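Local coordinates for protein D-aminopeptidase (Burkholderia sp. LK4, PDB 5TZB) that probably removes N-terminal beta-amino acid residues from peptides, acting as a beta-aminopeptidase of the Ntn hydrolase class and peptidase family S58, at residues E132-G136 with R137-C141; A372-L375 with D376-E380. One frame throughout, in Å; residues are numbered along the deposited sequence.

Contact 1: residues E132-G136 with R137-C141; sequences EAAAG and RVYWC
Arg137 doubles back along the turn that leads into it and lays the edge of its guanidinium beside the Ala133 carbonyl, with NH2 2.6 Å from Ala133 O. The oxygen lies near the guanidinium plane, so the group meets it edge-on. Further up the same side chain, the methylene CD passes 3.8 Å from Ala135 N and 4.4 Å from Ala135 CB, and the aliphatic part thus runs along the bend of the backbone. Two kinks allow this: chi2 (132°) and chi3 (99°) both depart from the extended form and curl the chain back over the residues before it. A second contact is apolar and looser: Ala134 CB meets Tyr139 CE2 at 4.4 Å, approaching the ring obliquely.

The backbone holding these groups is two inverse gamma turns in succession, centred on Ala134 and Ala135. Each is closed by a weak hydrogen bond, Ala135 N to Ala133 O and Gly136 N to Ala134 O, both 2.8 Å; Ala133 O therefore has a backbone N-H as well as the guanidinium close by. Gly136 follows with a positive phi of 73° and turns the chain into the return limb. The loop connects helix 119-129 to strand 144-148, which lies parallel to strand 111-115, and so forms part of a beta-alpha-beta crossover.

The next shell fixes the polar ends. Arg137 NH1 makes a salt bridge with Asp79, while the hydroxyl of the buried Tyr139 is hydrogen-bonded to Glu130, just beyond the helix. At the interface with a second subunit, Trp157 of that subunit packs against Ala134 and Cys141, and Cys141 N is hydrogen-bonded to NE2 of His117 from the same neighbouring subunit.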
ATOM      1  N   GLU C 132       3.420 -25.343 -24.492  1.00 34.22           N
ATOM      2  CA  GLU C 132       3.984 -26.673 -24.749  1.00 36.38           C
ATOM      3  C   GLU C 132       4.519 -27.343 -23.480  1.00 39.64           C
ATOM      4  O   GLU C 132       4.324 -28.544 -23.292  1.00 40.17           O
ATOM      5  CB  GLU C 132       5.094 -26.604 -25.804  1.00 35.84           C
ATOM      6  N   ALA C 133       5.165 -26.575 -22.604  1.00 43.23           N
ATOM      7  CA  ALA C 133       5.764 -27.154 -21.401  1.00 49.19           C
ATOM      8  C   ALA C 133       4.720 -27.416 -20.312  1.00 53.15           C
ATOM      9  O   ALA C 133       5.019 -28.045 -19.300  1.00 53.67           O
ATOM     10  CB  ALA C 133       6.875 -26.255 -20.867  1.00 50.03           C
ATOM     11  N   ALA C 134       3.515 -26.885 -20.491  1.00 55.17           N
ATOM     12  CA  ALA C 134       2.428 -27.154 -19.558  1.00 57.10           C
ATOM     13  C   ALA C 134       2.002 -28.612 -19.733  1.00 59.47           C
ATOM     14  O   ALA C 134       1.071 -28.916 -20.480  1.00 61.28           O
ATOM     15  CB  ALA C 134       1.263 -26.207 -19.785  1.00 57.38           C
ATOM     16  N   ALA C 135       2.701 -29.518 -19.065  1.00 57.74           N
ATOM     17  CA  ALA C 135       2.365 -30.937 -19.131  1.00 57.20           C
ATOM     18  C   ALA C 135       1.180 -31.276 -18.229  1.00 56.13           C
ATOM     19  O   ALA C 135       1.315 -32.054 -17.284  1.00 56.62           O
ATOM     20  CB  ALA C 135       3.574 -31.778 -18.762  1.00 57.76           C
ATOM     21  N   GLY C 136       0.029 -30.668 -18.501  1.00 54.50           N
ATOM     22  CA  GLY C 136      -1.173 -30.964 -17.743  1.00 52.67           C
ATOM     23  C   GLY C 136      -1.131 -30.369 -16.345  1.00 50.17           C
ATOM     24  O   GLY C 136      -1.983 -30.671 -15.508  1.00 50.22           O
ATOM     25  N   ARG C 137      -0.153 -29.497 -16.108  1.00 47.16           N
ATOM     26  CA  ARG C 137      -0.033 -28.784 -14.841  1.00 43.79           C
ATOM     27  C   ARG C 137      -1.102 -27.707 -14.795  1.00 39.89           C
ATOM     28  O   ARG C 137      -1.351 -27.028 -15.786  1.00 39.44           O
ATOM     29  CB  ARG C 137       1.361 -28.165 -14.694  1.00 44.02           C
ATOM     30  CG  ARG C 137       2.447 -29.197 -14.515  1.00 44.73           C
ATOM     31  CD  ARG C 137       3.606 -28.914 -15.455  1.00 45.69           C
ATOM     32  NE  ARG C 137       4.724 -28.212 -14.843  1.00 45.49           N
ATOM     33  CZ  ARG C 137       5.667 -27.585 -15.538  1.00 45.45           C
ATOM     34  NH1 ARG C 137       6.670 -26.986 -14.910  1.00 45.27           N
ATOM     35  NH2 ARG C 137       5.593 -27.537 -16.860  1.00 45.66           N
ATOM     36  N   VAL C 138      -1.786 -27.604 -13.666  1.00 36.44           N
ATOM     37  CA  VAL C 138      -2.856 -26.633 -13.527  1.00 33.42           C
ATOM     38  C   VAL C 138      -2.334 -25.320 -12.958  1.00 29.98           C
ATOM     39  O   VAL C 138      -1.973 -25.240 -11.781  1.00 29.42           O
ATOM     40  CB  VAL C 138      -3.996 -27.181 -12.644  1.00 33.33           C
ATOM     41  CG1 VAL C 138      -5.133 -26.179 -12.543  1.00 32.74           C
ATOM     42  CG2 VAL C 138      -4.485 -28.519 -13.204  1.00 33.88           C
ATOM     43  N   TYR C 139      -2.253 -24.305 -13.815  1.00 26.92           N
ATOM     44  CA  TYR C 139      -1.907 -22.965 -13.364  1.00 24.06           C
ATOM     45  C   TYR C 139      -2.276 -21.965 -14.437  1.00 23.43           C
ATOM     46  O   TYR C 139      -2.483 -22.323 -15.597  1.00 23.65           O
ATOM     47  CB  TYR C 139      -0.415 -22.854 -13.013  1.00 22.34           C
ATOM     48  CG  TYR C 139       0.502 -22.802 -14.209  1.00 21.68           C
ATOM     49  CD1 TYR C 139       1.032 -21.599 -14.644  1.00 21.33           C
ATOM     50  CD2 TYR C 139       0.839 -23.961 -14.901  1.00 21.95           C
ATOM     51  CE1 TYR C 139       1.883 -21.546 -15.739  1.00 21.60           C
ATOM     52  CE2 TYR C 139       1.686 -23.921 -15.998  1.00 22.25           C
ATOM     53  CZ  TYR C 139       2.206 -22.710 -16.414  1.00 22.30           C
ATOM     54  OH  TYR C 139       3.050 -22.654 -17.503  1.00 22.26           O
ATOM     55  N   TRP C 140      -2.360 -20.706 -14.031  1.00 22.33           N
ATOM     56  CA  TRP C 140      -2.633 -19.624 -14.956  1.00 20.34           C
ATOM     57  C   TRP C 140      -1.376 -18.772 -15.083  1.00 19.75           C
ATOM     58  O   TRP C 140      -0.821 -18.303 -14.093  1.00 20.20           O
ATOM     59  CB  TRP C 140      -3.857 -18.805 -14.496  1.00 18.74           C
ATOM     60  CG  TRP C 140      -3.970 -18.605 -13.006  1.00 18.64           C
ATOM     61  CD1 TRP C 140      -3.623 -17.484 -12.292  1.00 18.44           C
ATOM     62  CD2 TRP C 140      -4.460 -19.552 -12.047  1.00 19.13           C
ATOM     63  NE1 TRP C 140      -3.877 -17.680 -10.951  1.00 18.31           N
ATOM     64  CE2 TRP C 140      -4.384 -18.942 -10.777  1.00 18.45           C
ATOM     65  CE3 TRP C 140      -4.958 -20.858 -12.142  1.00 20.39           C
ATOM     66  CZ2 TRP C 140      -4.788 -19.590  -9.613  1.00 19.38           C
ATOM     67  CZ3 TRP C 140      -5.355 -21.503 -10.986  1.00 20.73           C
ATOM     68  CH2 TRP C 140      -5.275 -20.869  -9.739  1.00 20.64           C
ATOM     69  N   CYS C 141      -0.907 -18.623 -16.311  1.00 19.32           N
ATOM     70  CA  CYS C 141       0.335 -17.924 -16.586  1.00 18.54           C
ATOM     71  C   CYS C 141       0.139 -16.421 -16.464  1.00 17.74           C
ATOM     72  O   CYS C 141      -0.781 -15.879 -17.062  1.00 19.90           O
ATOM     73  CB  CYS C 141       0.836 -18.287 -17.984  1.00 18.43           C
ATOM     74  SG  CYS C 141       2.443 -17.585 -18.396  1.00 21.09           S
TER

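Contact 2: residues A372-L375 with D376-E380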
ATOM      1  N   ALA C 372      32.044  12.792 -25.947  1.00 36.26           N
ATOM      2  CA  ALA C 372      32.925  13.943 -25.788  1.00 36.12           C
ATOM      3  C   ALA C 372      32.181  15.125 -25.179  1.00 35.13           C
ATOM      4  O   ALA C 372      32.736  15.881 -24.373  1.00 34.49           O
ATOM      5  CB  ALA C 372      33.541  14.332 -27.132  1.00 38.27           C
ATOM      6  N   ARG C 373      30.929  15.295 -25.590  1.00 34.19           N
ATOM      7  CA  ARG C 373      30.110  16.399 -25.110  1.00 33.13           C
ATOM      8  C   ARG C 373      29.809  16.237 -23.609  1.00 31.38           C
ATOM      9  O   ARG C 373      29.724  17.230 -22.871  1.00 30.45           O
ATOM     10  CB  ARG C 373      28.828  16.495 -25.938  1.00 33.35           C
ATOM     11  CG  ARG C 373      27.980  17.711 -25.634  1.00 33.91           C
ATOM     12  CD  ARG C 373      27.083  18.062 -26.814  1.00 35.00           C
ATOM     13  NE  ARG C 373      26.209  16.952 -27.189  1.00 35.80           N
ATOM     14  CZ  ARG C 373      25.342  16.985 -28.200  1.00 37.13           C
ATOM     15  NH1 ARG C 373      25.211  18.086 -28.931  1.00 39.02           N
ATOM     16  NH2 ARG C 373      24.586  15.929 -28.464  1.00 36.83           N
ATOM     17  N   LEU C 374      29.621  14.989 -23.174  1.00 29.53           N
ATOM     18  CA  LEU C 374      29.425  14.685 -21.758  1.00 28.65           C
ATOM     19  C   LEU C 374      30.698  14.984 -20.959  1.00 29.17           C
ATOM     20  O   LEU C 374      30.654  15.629 -19.909  1.00 28.89           O
ATOM     21  CB  LEU C 374      29.031  13.214 -21.566  1.00 27.70           C
ATOM     22  CG  LEU C 374      28.924  12.693 -20.128  1.00 26.14           C
ATOM     23  CD1 LEU C 374      27.904  13.483 -19.314  1.00 25.18           C
ATOM     24  CD2 LEU C 374      28.601  11.208 -20.104  1.00 25.30           C
ATOM     25  N   LEU C 375      31.834  14.517 -21.463  1.00 29.97           N
ATOM     26  CA  LEU C 375      33.108  14.775 -20.797  1.00 30.16           C
ATOM     27  C   LEU C 375      33.362  16.281 -20.700  1.00 30.23           C
ATOM     28  O   LEU C 375      33.803  16.757 -19.649  1.00 30.08           O
ATOM     29  CB  LEU C 375      34.257  14.063 -21.519  1.00 30.52           C
ATOM     30  CG  LEU C 375      34.334  12.540 -21.332  1.00 29.73           C
ATOM     31  CD1 LEU C 375      35.338  11.936 -22.288  1.00 29.77           C
ATOM     32  CD2 LEU C 375      34.714  12.184 -19.888  1.00 28.50           C
ATOM     33  N   ASP C 376      33.040  17.034 -21.759  1.00 30.15           N
ATOM     34  CA  ASP C 376      33.200  18.494 -21.725  1.00 30.97           C
ATOM     35  C   ASP C 376      32.313  19.169 -20.701  1.00 29.57           C
ATOM     36  O   ASP C 376      32.723  20.118 -20.027  1.00 28.64           O
ATOM     37  CB  ASP C 376      32.914  19.134 -23.089  1.00 33.09           C
ATOM     38  CG  ASP C 376      34.023  18.903 -24.086  1.00 35.69           C
ATOM     39  OD1 ASP C 376      35.137  18.539 -23.660  1.00 35.25           O
ATOM     40  OD2 ASP C 376      33.783  19.116 -25.295  1.00 38.18           O
ATOM     41  N   ALA C 377      31.062  18.737 -20.651  1.00 28.53           N
ATOM     42  CA  ALA C 377      30.119  19.320 -19.721  1.00 27.58           C
ATOM     43  C   ALA C 377      30.522  18.990 -18.283  1.00 26.98           C
ATOM     44  O   ALA C 377      30.403  19.831 -17.401  1.00 28.18           O
ATOM     45  CB  ALA C 377      28.722  18.852 -20.036  1.00 27.02           C
ATOM     46  N   LEU C 378      30.993  17.769 -18.046  1.00 27.05           N
ATOM     47  CA  LEU C 378      31.475  17.379 -16.718  1.00 28.27           C
ATOM     48  C   LEU C 378      32.633  18.283 -16.265  1.00 31.11           C
ATOM     49  O   LEU C 378      32.666  18.746 -15.115  1.00 30.77           O
ATOM     50  CB  LEU C 378      31.913  15.914 -16.707  1.00 27.75           C
ATOM     51  CG  LEU C 378      30.750  14.932 -16.533  1.00 26.89           C
ATOM     52  CD1 LEU C 378      31.185  13.541 -16.881  1.00 26.97           C
ATOM     53  CD2 LEU C 378      30.208  14.996 -15.119  1.00 25.69           C
ATOM     54  N   ARG C 379      33.575  18.539 -17.174  1.00 32.40           N
ATOM     55  CA  ARG C 379      34.708  19.389 -16.839  1.00 32.77           C
ATOM     56  C   ARG C 379      34.271  20.804 -16.522  1.00 31.72           C
ATOM     57  O   ARG C 379      34.724  21.381 -15.540  1.00 31.73           O
ATOM     58  CB  ARG C 379      35.712  19.434 -17.994  1.00 34.13           C
ATOM     59  CG  ARG C 379      36.789  20.502 -17.818  1.00 35.22           C
ATOM     60  CD  ARG C 379      37.658  20.621 -19.060  1.00 37.68           C
ATOM     61  NE  ARG C 379      38.807  21.509 -18.875  1.00 38.79           N
ATOM     62  CZ  ARG C 379      40.025  21.090 -18.544  1.00 39.65           C
ATOM     63  NH1 ARG C 379      41.019  21.962 -18.402  1.00 39.36           N
ATOM     64  NH2 ARG C 379      40.249  19.796 -18.349  1.00 40.50           N
ATOM     65  N   GLU C 380      33.314  21.307 -17.295  1.00 31.64           N
ATOM     66  CA  GLU C 380      32.808  22.671 -17.156  1.00 33.37           C
ATOM     67  C   GLU C 380      32.205  22.954 -15.786  1.00 33.79           C
ATOM     68  O   GLU C 380      32.260  24.096 -15.312  1.00 34.62           O
ATOM     69  CB  GLU C 380      31.760  22.950 -18.247  1.00 34.01           C
ATOM     70  CG  GLU C 380      31.157  24.357 -18.245  1.00 34.93           C
ATOM     71  CD  GLU C 380      30.305  24.632 -19.482  1.00 35.69           C
ATOM     72  OE1 GLU C 380      30.338  23.812 -20.428  1.00 36.00           O
ATOM     73  OE2 GLU C 380      29.587  25.657 -19.505  1.00 35.81           O
TER
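Leu374 swings CG anti to its backbone N (chi1 174°), whereas Leu378, one turn on, keeps CG beside its own N (chi1 -82°). These different choices set the two leucines side by side, pointing the same way, with Leu378 CD1 lying 4.0 Å from Leu374 CG and 4.1 Å from Leu374 CD1. It is one branch of Leu378 that does the touching, against the fork and one methyl of its neighbour. The branch point of Leu378, CG, also sits close over the preceding turn, 3.4 Å from Leu374 O.

That same oxygen accepts the Leu378 N-H over 2.9 Å, in a bond with an N-H...O angle of 163° that runs nearly along the C=O axis. It belongs to an unbroken ladder of i to i+4 alpha-helical bonds, continued by Asp376 N to Ala372 O, Ala377 N to Arg373 O and Arg379 N to Leu375 O, all within 2.9 to 3.1 Å. In these three the donor is tilted out of the carbonyl plane. Asp376 folds its carboxylate back toward Ala372, bringing CG to 3.3 Å from Ala372 O, the very oxygen its backbone N-H uses. The helix is amphipathic: Leu374, Ala377 and Leu378 are buried, while Ala372, Asp376, Arg379 and Glu380 belong to its exposed side.

Arg373 reaches back to the chain just ahead of the helix, with NE hydrogen-bonded to Leu369 O and NH1 in a salt bridge with Glu367. This last helix of the chain, 371-380, follows strand 364-366 and rests on loop residues lying between strands 213-220 and 260-266, where Val235 meets Ala377 and Val242 meets Arg373; Trp383, just past its end, packs on Leu378.

In the fold
Contact 1 and contact 2 lie on opposite sides of the chain's centre, their own centres 54 Å apart and their nearest atoms about 39 Å apart, so neither touches the other. Both are peripheral, at 28 Å and 26 Å from the middle of the chain. Their settings differ: 132-141 is an irregular loop, facing a second subunit of the four-chain assembly, whereas 372-380 is a regular helix that no other chain of the assembly touches. Along the sequence they follow in series, contact 1 closing well before contact 2 opens.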